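Local structure of polyketide synthase (Synechococcus sp., 4GOX) at residues D111-L116 with R123-K128. The protein is the sulfotransferase domain of an olefin synthase and probably transfers a sulfo group from PAPS to a polyketide intermediate on the way to a hydrocarbon. Sequence-based numbering, arbitrary orientation.
Sequences DIYAYL and RLLIDK
Asp127 OD1 is gripped by two phenol groups: Tyr113 OH donates a hydrogen bond to it over 2.6 Å, and Tyr132 OH, from just beyond the strand, bonds to the same oxygen. This joins helix 109-119 to strand 124-129 of the parallel beta-sheet in the sulfotransferase fold, akin to the P-loop NTPases. The helix leads into the strand through a short connection and packs against it, the local segments running at 135° to each other. Tyr113 does not face the strand from its base; with CG beside the backbone N (chi1 -80°) the ring reaches across and brings its hydroxyl to the carboxylate. OD1 lies in the plane of that ring, at its edge, and is met nearly along its own C-O direction, while the carboxylate is turned 36° from the ring. Asp127 extends to meet it, its CG anti to the backbone N. Beside this polar bridge the packing is apolar. Leu125 CD2 sits 4.3 Å from Tyr113 CD2, near the ring plane, so the same ring that gives its OH to the acid also lays an edge against the leucine methyl. Phe146 meets the tyrosine edge-to-face, and Ile26 of the adjoining strand also touches it. A phenylalanine in place of Tyr113 could still fill much of this space but would probably leave buried Asp127 OD1 with one phenolic partner fewer and its carboxylate less firmly fixed. The Asp127 side chain lies about 13 Å from the bound adenosine-3'-5'-diphosphate. The next residue, Lys128, forms a salt bridge with Glu55. Where the backbones come nearest, Leu116 and Leu125 point at each other with CA atoms 7.5 Å apart, and Leu125 CD2 rests 3.9 Å from Leu116 CB.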
ATOM      1  N   ASP A 111      10.025  -2.150  16.359  1.00 53.08           N
ATOM      2  CA  ASP A 111      10.989  -1.085  16.638  1.00 53.96           C
ATOM      3  C   ASP A 111      11.226  -0.190  15.436  1.00 56.53           C
ATOM      4  O   ASP A 111      11.365   1.011  15.630  1.00 57.32           O
ATOM      5  CB  ASP A 111      12.312  -1.672  17.169  1.00 57.66           C
ATOM      6  CG  ASP A 111      12.222  -2.290  18.550  1.00 67.15           C
ATOM      7  OD1 ASP A 111      11.116  -2.289  19.137  1.00 68.69           O
ATOM      8  OD2 ASP A 111      13.258  -2.751  19.056  1.00 78.50           O
ATOM      9  N   ILE A 112      11.245  -0.765  14.199  1.00 50.30           N
ATOM     10  CA  ILE A 112      11.415  -0.015  12.951  1.00 47.91           C
ATOM     11  C   ILE A 112      10.222   0.935  12.733  1.00 53.67           C
ATOM     12  O   ILE A 112      10.428   2.093  12.383  1.00 53.73           O
ATOM     13  CB  ILE A 112      11.709  -0.934  11.729  1.00 48.65           C
ATOM     14  CG1 ILE A 112      12.845  -1.931  12.020  1.00 50.42           C
ATOM     15  CG2 ILE A 112      11.994  -0.140  10.464  1.00 46.25           C
ATOM     16  CD1 ILE A 112      14.279  -1.300  12.361  1.00 56.10           C
ATOM     17  N   TYR A 113       8.983   0.454  12.990  1.00 49.56           N
ATOM     18  CA  TYR A 113       7.789   1.285  12.892  1.00 47.56           C
ATOM     19  C   TYR A 113       7.843   2.429  13.907  1.00 53.86           C
ATOM     20  O   TYR A 113       7.619   3.571  13.512  1.00 55.57           O
ATOM     21  CB  TYR A 113       6.502   0.456  13.044  1.00 46.06           C
ATOM     22  CG  TYR A 113       6.085  -0.267  11.779  1.00 43.69           C
ATOM     23  CD1 TYR A 113       6.075  -1.662  11.716  1.00 44.07           C
ATOM     24  CD2 TYR A 113       5.655   0.440  10.658  1.00 42.12           C
ATOM     25  CE1 TYR A 113       5.637  -2.333  10.569  1.00 42.40           C
ATOM     26  CE2 TYR A 113       5.239  -0.218   9.499  1.00 41.21           C
ATOM     27  CZ  TYR A 113       5.214  -1.605   9.465  1.00 42.97           C
ATOM     28  OH  TYR A 113       4.832  -2.243   8.310  1.00 38.86           O
ATOM     29  N   ALA A 114       8.166   2.143  15.195  1.00 51.50           N
ATOM     30  CA  ALA A 114       8.264   3.161  16.256  1.00 53.55           C
ATOM     31  C   ALA A 114       9.348   4.200  15.929  1.00 59.34           C
ATOM     32  O   ALA A 114       9.152   5.397  16.185  1.00 59.65           O
ATOM     33  CB  ALA A 114       8.537   2.515  17.606  1.00 56.44           C
ATOM     34  N   TYR A 115      10.451   3.744  15.298  1.00 55.87           N
ATOM     35  CA  TYR A 115      11.549   4.589  14.846  1.00 57.13           C
ATOM     36  C   TYR A 115      11.059   5.536  13.753  1.00 60.36           C
ATOM     37  O   TYR A 115      11.298   6.736  13.845  1.00 62.15           O
ATOM     38  CB  TYR A 115      12.691   3.729  14.287  1.00 58.48           C
ATOM     39  CG  TYR A 115      13.927   4.515  13.902  1.00 63.41           C
ATOM     40  CD1 TYR A 115      14.883   4.864  14.856  1.00 67.83           C
ATOM     41  CD2 TYR A 115      14.166   4.871  12.574  1.00 63.79           C
ATOM     42  CE1 TYR A 115      16.030   5.576  14.506  1.00 70.17           C
ATOM     43  CE2 TYR A 115      15.313   5.577  12.210  1.00 66.49           C
ATOM     44  CZ  TYR A 115      16.240   5.931  13.182  1.00 76.82           C
ATOM     45  OH  TYR A 115      17.384   6.602  12.835  1.00 79.26           O
ATOM     46  N   LEU A 116      10.417   5.002  12.706  1.00 53.76           N
ATOM     47  CA  LEU A 116       9.950   5.832  11.596  1.00 53.42           C
ATOM     48  C   LEU A 116       8.882   6.842  12.044  1.00 57.81           C
ATOM     49  O   LEU A 116       8.933   7.988  11.616  1.00 57.97           O
ATOM     50  CB  LEU A 116       9.504   4.993  10.390  1.00 51.22           C
ATOM     51  CG  LEU A 116      10.566   4.129   9.694  1.00 53.34           C
ATOM     52  CD1 LEU A 116       9.912   3.142   8.736  1.00 50.63           C
ATOM     53  CD2 LEU A 116      11.571   4.967   8.929  1.00 53.14           C
ATOM     54  N   ARG A 123       4.070  14.029  11.637  1.00 65.03           N
ATOM     55  CA  ARG A 123       3.450  13.476  10.431  1.00 60.69           C
ATOM     56  C   ARG A 123       2.957  12.056  10.605  1.00 61.34           C
ATOM     57  O   ARG A 123       3.611  11.247  11.258  1.00 59.42           O
ATOM     58  CB  ARG A 123       4.382  13.582   9.208  1.00 57.65           C
ATOM     59  CG  ARG A 123       4.911  14.992   8.971  1.00 65.78           C
ATOM     60  CD  ARG A 123       5.630  15.111   7.654  1.00 69.91           C
ATOM     61  NE  ARG A 123       7.022  14.678   7.731  1.00 72.81           N
ATOM     62  CZ  ARG A 123       7.791  14.477   6.668  1.00 89.92           C
ATOM     63  NH1 ARG A 123       7.304  14.662   5.440  1.00 76.83           N
ATOM     64  NH2 ARG A 123       9.049  14.086   6.816  1.00 75.79           N
ATOM     65  N   LEU A 124       1.807  11.752   9.995  1.00 56.32           N
ATOM     66  CA  LEU A 124       1.242  10.416  10.038  1.00 52.01           C
ATOM     67  C   LEU A 124       1.901   9.555   8.977  1.00 51.14           C
ATOM     68  O   LEU A 124       1.755   9.808   7.785  1.00 49.19           O
ATOM     69  CB  LEU A 124      -0.287  10.458   9.876  1.00 51.92           C
ATOM     70  CG  LEU A 124      -0.994   9.093   9.731  1.00 54.09           C
ATOM     71  CD1 LEU A 124      -0.972   8.321  11.034  1.00 54.31           C
ATOM     72  CD2 LEU A 124      -2.412   9.265   9.225  1.00 56.00           C
ATOM     73  N   LEU A 125       2.599   8.505   9.426  1.00 47.39           N
ATOM     74  CA  LEU A 125       3.282   7.554   8.578  1.00 44.34           C
ATOM     75  C   LEU A 125       2.253   6.671   7.868  1.00 45.27           C
ATOM     76  O   LEU A 125       1.309   6.170   8.480  1.00 42.09           O
ATOM     77  CB  LEU A 125       4.269   6.714   9.407  1.00 44.52           C
ATOM     78  CG  LEU A 125       4.967   5.531   8.697  1.00 47.63           C
ATOM     79  CD1 LEU A 125       6.006   6.031   7.696  1.00 48.22           C
ATOM     80  CD2 LEU A 125       5.645   4.601   9.719  1.00 50.00           C
ATOM     81  N   ILE A 126       2.434   6.534   6.561  1.00 43.06           N
ATOM     82  CA  ILE A 126       1.586   5.736   5.703  1.00 41.36           C
ATOM     83  C   ILE A 126       2.465   4.648   5.105  1.00 42.49           C
ATOM     84  O   ILE A 126       3.423   4.967   4.398  1.00 42.56           O
ATOM     85  CB  ILE A 126       0.893   6.554   4.570  1.00 44.49           C
ATOM     86  CG1 ILE A 126       0.306   7.951   5.008  1.00 48.01           C
ATOM     87  CG2 ILE A 126      -0.098   5.681   3.767  1.00 40.93           C
ATOM     88  CD1 ILE A 126      -0.956   8.006   5.868  1.00 55.23           C
ATOM     89  N   ASP A 127       2.113   3.372   5.360  1.00 37.22           N
ATOM     90  CA  ASP A 127       2.811   2.236   4.781  1.00 35.85           C
ATOM     91  C   ASP A 127       1.933   1.710   3.650  1.00 40.13           C
ATOM     92  O   ASP A 127       0.911   1.075   3.910  1.00 39.77           O
ATOM     93  CB  ASP A 127       3.089   1.128   5.835  1.00 35.85           C
ATOM     94  CG  ASP A 127       3.828  -0.106   5.312  1.00 41.46           C
ATOM     95  OD1 ASP A 127       4.284  -0.908   6.140  1.00 43.95           O
ATOM     96  OD2 ASP A 127       3.918  -0.284   4.054  1.00 38.40           O
ATOM     97  N   LYS A 128       2.323   1.969   2.390  1.00 36.13           N
ATOM     98  CA  LYS A 128       1.557   1.449   1.253  1.00 34.45           C
ATOM     99  C   LYS A 128       2.134   0.096   0.893  1.00 35.81           C
ATOM    100  O   LYS A 128       3.362  -0.056   0.804  1.00 35.03           O
ATOM    101  CB  LYS A 128       1.676   2.396   0.025  1.00 35.89           C
ATOM    102  CG  LYS A 128       0.856   1.923  -1.197  1.00 38.31           C
ATOM    103  CD  LYS A 128       1.633   1.036  -2.197  1.00 37.76           C
ATOM    104  CE  LYS A 128       2.417   1.863  -3.207  1.00 36.91           C
ATOM    105  NZ  LYS A 128       2.725   1.091  -4.447  1.00 41.76           N
TER